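Local coordinates for protein putative transcriptional regulator (Listeria innocua, PDB 3LWF) that probably binds DNA as a dimeric transcriptional regulator of the Rrf2 family, with a winged helix-turn-helix domain, at residues T24-E35 / K54-I65. Residues are numbered along the deposited sequence; the frame is centred on the assembly and turned at random.
Sequences TKGRYGLTITLE and KNLSEHYLEQLI. With SO4 (sulfate ion), chain F.
Tyr28 lays its ring between Leu56 and Thr24: Leu56 CD2 sits over one face, 4.0 Å from the ring centroid in a CH-pi contact, while Thr24 CB covers the opposite face from within the same helix. Tyr60 meets this ring rim to rim, planes at 80°; Tyr28 CD2 lies at the edge of the Tyr60 ring, 3.5 Å from Tyr60 CE2. Tyr60 OH shares a 2.8 Å hydrogen bond with Thr24 OG1. Ile32 parts its two branches (chi1 -74°, CG1 beside the backbone N, CG2 anti to it): CD1 slides past Leu61 in the opposite direction, 4.0 Å from Leu61 CD2, and CG2 meets Ile65 CD1 at about a right angle (3.7 Å). Helix 58-70, N-capped by Ser57 OG accepting from Tyr60 N, crosses helix 24-38 at 89° between the short segments; following helix 47-54 through a short turn, it fits the recognition helix of the Rrf2 winged helix-turn-helix. Leu64 is the knob in a hole formed by Lys25, Tyr28, Gly29 and Ile32, its CD1 3.5 Å from Tyr28 CB. Lys54 runs past Thr31, CG on its CG2, and NZ reaches Glu35 OE2 in a long salt bridge (3.6 Å); the stronger partners lie elsewhere, Lys38 for Glu35 and Glu116 of the second subunit for Lys54.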
ATOM      1  N   THR A  24      -8.840 -11.249   8.153  1.00 23.56           N
ATOM      2  CA  THR A  24     -10.270 -11.486   8.113  1.00 21.98           C
ATOM      3  C   THR A  24     -11.038 -10.578   9.062  1.00 20.30           C
ATOM      4  O   THR A  24     -12.227 -10.394   8.888  1.00 20.56           O
ATOM      5  CB  THR A  24     -10.605 -12.944   8.400  1.00 22.59           C
ATOM      6  OG1 THR A  24     -10.079 -13.300   9.670  1.00 23.65           O
ATOM      7  CG2 THR A  24     -10.014 -13.836   7.317  1.00 21.02           C
ATOM      8  N   LYS A  25     -10.373  -9.985  10.042  1.00 18.60           N
ATOM      9  CA  LYS A  25     -11.078  -9.175  10.996  1.00 18.99           C
ATOM     10  C   LYS A  25     -11.639  -7.933  10.293  1.00 20.23           C
ATOM     11  O   LYS A  25     -12.830  -7.649  10.372  1.00 21.28           O
ATOM     12  CB  LYS A  25     -10.125  -8.757  12.139  1.00 18.57           C
ATOM     13  CG  LYS A  25      -9.568  -9.882  12.945  1.00 19.23           C
ATOM     14  CD  LYS A  25      -8.700  -9.306  14.131  1.00 22.01           C
ATOM     15  CE  LYS A  25      -7.400  -8.684  13.582  1.00 27.45           C
ATOM     16  NZ  LYS A  25      -6.293  -8.505  14.526  1.00 42.74           N
ATOM     17  N   GLY A  26     -10.768  -7.208   9.594  1.00 20.11           N
ATOM     18  CA  GLY A  26     -11.171  -6.044   8.827  1.00 22.13           C
ATOM     19  C   GLY A  26     -12.086  -6.436   7.680  1.00 21.13           C
ATOM     20  O   GLY A  26     -13.078  -5.770   7.399  1.00 22.80           O
ATOM     21  N   ARG A  27     -11.732  -7.490   6.978  1.00 20.83           N
ATOM     22  CA  ARG A  27     -12.495  -7.853   5.803  1.00 22.19           C
ATOM     23  C   ARG A  27     -13.909  -8.287   6.173  1.00 21.84           C
ATOM     24  O   ARG A  27     -14.865  -7.892   5.536  1.00 22.72           O
ATOM     25  CB  ARG A  27     -11.795  -8.942   4.987  1.00 22.30           C
ATOM     26  CG  ARG A  27     -10.495  -8.451   4.343  1.00 25.40           C
ATOM     27  CD  ARG A  27      -9.717  -9.611   3.799  1.00 28.15           C
ATOM     28  NE  ARG A  27      -8.329  -9.285   3.498  1.00 27.39           N
ATOM     29  CZ  ARG A  27      -7.791  -9.258   2.286  1.00 25.78           C
ATOM     30  NH1 ARG A  27      -8.491  -9.522   1.193  1.00 26.23           N
ATOM     31  NH2 ARG A  27      -6.510  -8.973   2.169  1.00 24.65           N
ATOM     32  N   TYR A  28     -14.036  -9.153   7.165  1.00 23.97           N
ATOM     33  CA  TYR A  28     -15.374  -9.594   7.584  1.00 24.97           C
ATOM     34  C   TYR A  28     -16.141  -8.473   8.294  1.00 23.91           C
ATOM     35  O   TYR A  28     -17.365  -8.459   8.276  1.00 24.16           O
ATOM     36  CB  TYR A  28     -15.291 -10.814   8.481  1.00 23.37           C
ATOM     37  CG  TYR A  28     -14.816 -12.077   7.811  1.00 23.95           C
ATOM     38  CD1 TYR A  28     -14.536 -12.130   6.456  1.00 28.20           C
ATOM     39  CD2 TYR A  28     -14.674 -13.242   8.550  1.00 27.12           C
ATOM     40  CE1 TYR A  28     -14.069 -13.299   5.867  1.00 28.26           C
ATOM     41  CE2 TYR A  28     -14.240 -14.409   7.976  1.00 29.02           C
ATOM     42  CZ  TYR A  28     -13.930 -14.433   6.638  1.00 30.24           C
ATOM     43  OH  TYR A  28     -13.497 -15.602   6.071  1.00 35.91           O
ATOM     44  N   GLY A  29     -15.412  -7.568   8.944  1.00 24.33           N
ATOM     45  CA  GLY A  29     -15.995  -6.361   9.491  1.00 24.31           C
ATOM     46  C   GLY A  29     -16.668  -5.558   8.385  1.00 24.44           C
ATOM     47  O   GLY A  29     -17.761  -5.036   8.550  1.00 24.16           O
ATOM     48  N   LEU A  30     -15.980  -5.449   7.258  1.00 22.34           N
ATOM     49  CA  LEU A  30     -16.532  -4.796   6.121  1.00 23.92           C
ATOM     50  C   LEU A  30     -17.737  -5.555   5.612  1.00 22.35           C
ATOM     51  O   LEU A  30     -18.732  -4.920   5.269  1.00 23.46           O
ATOM     52  CB  LEU A  30     -15.540  -4.625   4.964  1.00 20.93           C
ATOM     53  CG  LEU A  30     -14.796  -3.293   4.865  1.00 29.63           C
ATOM     54  CD1 LEU A  30     -13.909  -3.292   3.590  1.00 25.52           C
ATOM     55  CD2 LEU A  30     -15.744  -2.037   4.894  1.00 23.67           C
ATOM     56  N   THR A  31     -17.645  -6.878   5.526  1.00 20.38           N
ATOM     57  CA  THR A  31     -18.794  -7.649   5.060  1.00 22.99           C
ATOM     58  C   THR A  31     -20.012  -7.324   5.961  1.00 22.66           C
ATOM     59  O   THR A  31     -21.094  -7.094   5.473  1.00 25.75           O
ATOM     60  CB  THR A  31     -18.507  -9.149   4.984  1.00 23.16           C
ATOM     61  OG1 THR A  31     -17.580  -9.402   3.927  1.00 24.62           O
ATOM     62  CG2 THR A  31     -19.793  -9.960   4.693  1.00 20.53           C
ATOM     63  N   ILE A  32     -19.815  -7.266   7.266  1.00 21.56           N
ATOM     64  CA  ILE A  32     -20.929  -7.051   8.182  1.00 21.07           C
ATOM     65  C   ILE A  32     -21.567  -5.663   7.948  1.00 22.29           C
ATOM     66  O   ILE A  32     -22.784  -5.546   7.735  1.00 18.56           O
ATOM     67  CB  ILE A  32     -20.476  -7.124   9.649  1.00 18.96           C
ATOM     68  CG1 ILE A  32     -20.180  -8.571  10.090  1.00 21.57           C
ATOM     69  CG2 ILE A  32     -21.551  -6.532  10.558  1.00 18.79           C
ATOM     70  CD1 ILE A  32     -19.381  -8.634  11.421  1.00 16.64           C
ATOM     71  N   THR A  33     -20.724  -4.631   7.960  1.00 19.17           N
ATOM     72  CA  THR A  33     -21.215  -3.277   7.848  1.00 20.28           C
ATOM     73  C   THR A  33     -21.799  -2.971   6.497  1.00 21.27           C
ATOM     74  O   THR A  33     -22.774  -2.225   6.414  1.00 22.20           O
ATOM     75  CB  THR A  33     -20.170  -2.241   8.230  1.00 20.59           C
ATOM     76  OG1 THR A  33     -19.036  -2.383   7.387  1.00 21.73           O
ATOM     77  CG2 THR A  33     -19.746  -2.440   9.669  1.00 18.13           C
ATOM     78  N   LEU A  34     -21.238  -3.555   5.447  1.00 20.11           N
ATOM     79  CA  LEU A  34     -21.860  -3.439   4.133  1.00 22.02           C
ATOM     80  C   LEU A  34     -23.224  -4.090   4.063  1.00 20.02           C
ATOM     81  O   LEU A  34     -24.131  -3.594   3.359  1.00 21.20           O
ATOM     82  CB  LEU A  34     -20.962  -4.019   3.029  1.00 15.95           C
ATOM     83  CG  LEU A  34     -19.670  -3.246   2.722  1.00 21.98           C
ATOM     84  CD1 LEU A  34     -18.749  -4.165   1.839  1.00 23.06           C
ATOM     85  CD2 LEU A  34     -19.904  -1.838   2.105  1.00 16.50           C
ATOM     86  N   GLU A  35     -23.357  -5.264   4.662  1.00 20.71           N
ATOM     87  CA  GLU A  35     -24.685  -5.934   4.650  1.00 21.91           C
ATOM     88  C   GLU A  35     -25.706  -5.132   5.467  1.00 21.82           C
ATOM     89  O   GLU A  35     -26.871  -5.016   5.081  1.00 21.33           O
ATOM     90  CB  GLU A  35     -24.596  -7.339   5.213  1.00 19.54           C
ATOM     91  CG  GLU A  35     -23.906  -8.278   4.288  1.00 27.89           C
ATOM     92  CD  GLU A  35     -24.617  -8.357   2.961  1.00 32.88           C
ATOM     93  OE1 GLU A  35     -25.833  -8.624   2.995  1.00 31.74           O
ATOM     94  OE2 GLU A  35     -23.967  -8.108   1.923  1.00 32.33           O
ATOM     95  N   LYS A  54     -23.259 -15.612   3.880  1.00 26.61           N
ATOM     96  CA  LYS A  54     -21.911 -15.460   3.370  1.00 28.97           C
ATOM     97  C   LYS A  54     -21.020 -16.660   3.671  1.00 30.09           C
ATOM     98  O   LYS A  54     -19.831 -16.568   3.470  1.00 30.79           O
ATOM     99  CB  LYS A  54     -21.264 -14.207   3.985  1.00 30.03           C
ATOM    100  CG  LYS A  54     -21.952 -12.895   3.691  1.00 29.45           C
ATOM    101  CD  LYS A  54     -22.151 -12.689   2.187  1.00 31.47           C
ATOM    102  CE  LYS A  54     -22.727 -11.308   1.855  1.00 35.43           C
ATOM    103  NZ  LYS A  54     -23.069 -11.201   0.407  1.00 37.23           N
ATOM    104  N   ASN A  55     -21.590 -17.763   4.176  1.00 29.58           N
ATOM    105  CA  ASN A  55     -20.809 -18.942   4.562  0.70 29.75           C
ATOM    106  C   ASN A  55     -19.640 -18.627   5.507  1.00 29.25           C
ATOM    107  O   ASN A  55     -18.528 -19.105   5.318  1.00 28.33           O
ATOM    108  CB  ASN A  55     -20.270 -19.675   3.331  0.70 29.86           C
ATOM    109  CG  ASN A  55     -19.836 -21.101   3.650  0.70 33.09           C
ATOM    110  OD1 ASN A  55     -20.266 -21.686   4.646  0.70 33.02           O
ATOM    111  ND2 ASN A  55     -18.992 -21.666   2.799  0.70 39.62           N
ATOM    112  N   LEU A  56     -19.916 -17.829   6.523  1.00 26.40           N
ATOM    113  CA  LEU A  56     -18.969 -17.426   7.538  1.00 25.22           C
ATOM    114  C   LEU A  56     -19.388 -17.988   8.880  1.00 24.17           C
ATOM    115  O   LEU A  56     -20.537 -18.376   9.078  1.00 25.85           O
ATOM    116  CB  LEU A  56     -18.921 -15.893   7.651  1.00 26.25           C
ATOM    117  CG  LEU A  56     -18.534 -15.095   6.413  1.00 26.48           C
ATOM    118  CD1 LEU A  56     -18.443 -13.631   6.753  1.00 24.79           C
ATOM    119  CD2 LEU A  56     -17.225 -15.634   5.848  1.00 29.13           C
ATOM    120  N   SER A  57     -18.440 -18.036   9.813  1.00 23.85           N
ATOM    121  CA  SER A  57     -18.704 -18.483  11.170  1.00 23.96           C
ATOM    122  C   SER A  57     -19.420 -17.416  11.987  1.00 24.81           C
ATOM    123  O   SER A  57     -18.884 -16.312  12.229  1.00 23.29           O
ATOM    124  CB  SER A  57     -17.395 -18.834  11.886  1.00 24.69           C
ATOM    125  OG  SER A  57     -17.636 -18.962  13.277  1.00 23.90           O
ATOM    126  N   GLU A  58     -20.614 -17.759  12.457  1.00 21.87           N
ATOM    127  CA  GLU A  58     -21.368 -16.833  13.236  1.00 23.08           C
ATOM    128  C   GLU A  58     -20.598 -16.480  14.491  1.00 21.43           C
ATOM    129  O   GLU A  58     -20.575 -15.333  14.876  1.00 22.25           O
ATOM    130  CB  GLU A  58     -22.712 -17.400  13.625  1.00 23.23           C
ATOM    131  CG  GLU A  58     -23.536 -16.389  14.410  1.00 27.41           C
ATOM    132  CD  GLU A  58     -24.942 -16.879  14.835  1.00 34.90           C
ATOM    133  OE1 GLU A  58     -25.322 -18.030  14.497  1.00 31.69           O
ATOM    134  OE2 GLU A  58     -25.636 -16.074  15.516  1.00 32.70           O
ATOM    135  N   HIS A  59     -20.024 -17.485  15.142  1.00 21.12           N
ATOM    136  CA  HIS A  59     -19.266 -17.300  16.390  1.00 23.71           C
ATOM    137  C   HIS A  59     -18.084 -16.352  16.190  1.00 19.47           C
ATOM    138  O   HIS A  59     -17.772 -15.563  17.070  1.00 23.18           O
ATOM    139  CB  HIS A  59     -18.788 -18.673  16.941  1.00 25.70           C
ATOM    140  CG  HIS A  59     -18.366 -18.656  18.394  1.00 34.95           C
ATOM    141  ND1 HIS A  59     -18.991 -17.883  19.354  1.00 40.64           N
ATOM    142  CD2 HIS A  59     -17.408 -19.359  19.053  1.00 34.50           C
ATOM    143  CE1 HIS A  59     -18.422 -18.089  20.529  1.00 34.22           C
ATOM    144  NE2 HIS A  59     -17.465 -18.987  20.376  1.00 32.67           N
ATOM    145  N   TYR A  60     -17.412 -16.461  15.049  1.00 17.87           N
ATOM    146  CA  TYR A  60     -16.362 -15.502  14.678  1.00 20.85           C
ATOM    147  C   TYR A  60     -16.914 -14.063  14.459  1.00 21.43           C
ATOM    148  O   TYR A  60     -16.338 -13.103  14.959  1.00 20.37           O
ATOM    149  CB  TYR A  60     -15.589 -15.983  13.447  1.00 21.58           C
ATOM    150  CG  TYR A  60     -14.361 -15.125  13.141  1.00 22.50           C
ATOM    151  CD1 TYR A  60     -13.355 -14.935  14.080  1.00 24.89           C
ATOM    152  CD2 TYR A  60     -14.228 -14.493  11.923  1.00 28.35           C
ATOM    153  CE1 TYR A  60     -12.213 -14.161  13.782  1.00 27.79           C
ATOM    154  CE2 TYR A  60     -13.131 -13.714  11.629  1.00 26.01           C
ATOM    155  CZ  TYR A  60     -12.134 -13.531  12.558  1.00 26.93           C
ATOM    156  OH  TYR A  60     -11.050 -12.775  12.201  1.00 24.00           O
ATOM    157  N   LEU A  61     -18.055 -13.923  13.789  1.00 18.59           N
ATOM    158  CA  LEU A  61     -18.618 -12.574  13.567  1.00 21.61           C
ATOM    159  C   LEU A  61     -18.976 -11.961  14.911  1.00 22.68           C
ATOM    160  O   LEU A  61     -18.856 -10.746  15.079  1.00 19.50           O
ATOM    161  CB  LEU A  61     -19.840 -12.585  12.639  1.00 20.38           C
ATOM    162  CG  LEU A  61     -19.625 -13.112  11.233  1.00 21.44           C
ATOM    163  CD1 LEU A  61     -20.874 -12.979  10.368  1.00 25.51           C
ATOM    164  CD2 LEU A  61     -18.440 -12.449  10.574  1.00 20.81           C
ATOM    165  N   GLU A  62     -19.398 -12.800  15.868  1.00 24.11           N
ATOM    166  CA  GLU A  62     -19.841 -12.297  17.165  1.00 25.56           C
ATOM    167  C   GLU A  62     -18.669 -11.653  17.850  1.00 23.57           C
ATOM    168  O   GLU A  62     -18.858 -10.790  18.651  1.00 24.22           O
ATOM    169  CB  GLU A  62     -20.356 -13.398  18.106  1.00 25.88           C
ATOM    170  CG  GLU A  62     -21.793 -13.837  17.898  1.00 38.82           C
ATOM    171  CD  GLU A  62     -22.130 -15.161  18.662  1.00 47.09           C
ATOM    172  OE1 GLU A  62     -21.577 -15.372  19.757  1.00 44.87           O
ATOM    173  OE2 GLU A  62     -22.926 -15.994  18.161  1.00 51.43           O
ATOM    174  N   GLN A  63     -17.467 -12.104  17.528  1.00 23.66           N
ATOM    175  CA  GLN A  63     -16.255 -11.533  18.058  1.00 23.49           C
ATOM    176  C   GLN A  63     -15.859 -10.243  17.367  1.00 24.05           C
ATOM    177  O   GLN A  63     -15.110  -9.475  17.924  1.00 22.92           O
ATOM    178  CB  GLN A  63     -15.084 -12.511  17.909  1.00 24.73           C
ATOM    179  CG  GLN A  63     -15.357 -13.940  18.393  1.00 22.23           C
ATOM    180  CD  GLN A  63     -15.957 -13.995  19.755  1.00 23.02           C
ATOM    181  OE1 GLN A  63     -15.433 -13.404  20.701  1.00 23.26           O
ATOM    182  NE2 GLN A  63     -17.059 -14.726  19.880  1.00 23.88           N
ATOM    183  N   LEU A  64     -16.299 -10.033  16.136  1.00 23.48           N
ATOM    184  CA  LEU A  64     -15.968  -8.793  15.454  1.00 22.84           C
ATOM    185  C   LEU A  64     -16.962  -7.686  15.744  1.00 23.68           C
ATOM    186  O   LEU A  64     -16.630  -6.506  15.585  1.00 24.56           O
ATOM    187  CB  LEU A  64     -15.889  -9.005  13.947  1.00 20.10           C
ATOM    188  CG  LEU A  64     -14.900 -10.052  13.463  1.00 26.10           C
ATOM    189  CD1 LEU A  64     -14.964 -10.179  11.928  1.00 20.98           C
ATOM    190  CD2 LEU A  64     -13.510  -9.656  13.960  1.00 19.37           C
ATOM    191  N   ILE A  65     -18.193  -8.056  16.113  1.00 21.94           N
ATOM    192  CA  ILE A  65     -19.280  -7.072  16.206  1.00 22.66           C
ATOM    193  C   ILE A  65     -19.089  -6.179  17.456  1.00 22.81           C
ATOM    194  O   ILE A  65     -19.520  -5.049  17.473  1.00 22.67           O
ATOM    195  CB  ILE A  65     -20.662  -7.748  16.208  1.00 20.57           C
ATOM    196  CG1 ILE A  65     -21.776  -6.782  15.734  1.00 25.63           C
ATOM    197  CG2 ILE A  65     -20.940  -8.311  17.581  1.00 16.97           C
ATOM    198  CD1 ILE A  65     -21.773  -6.435  14.224  1.00 19.35           C
TER
HETATM  199  S   SO4 F 142      -3.418  -7.928  13.323  0.50 36.64           S
HETATM  200  O1  SO4 F 142      -2.360  -7.705  12.333  0.50 39.01           O
HETATM  201  O2  SO4 F 142      -3.557  -9.369  13.545  0.50 28.07           O
HETATM  202  O3  SO4 F 142      -2.954  -7.219  14.516  0.50 27.43           O
HETATM  203  O4  SO4 F 142      -4.668  -7.374  12.782  0.50 22.00           O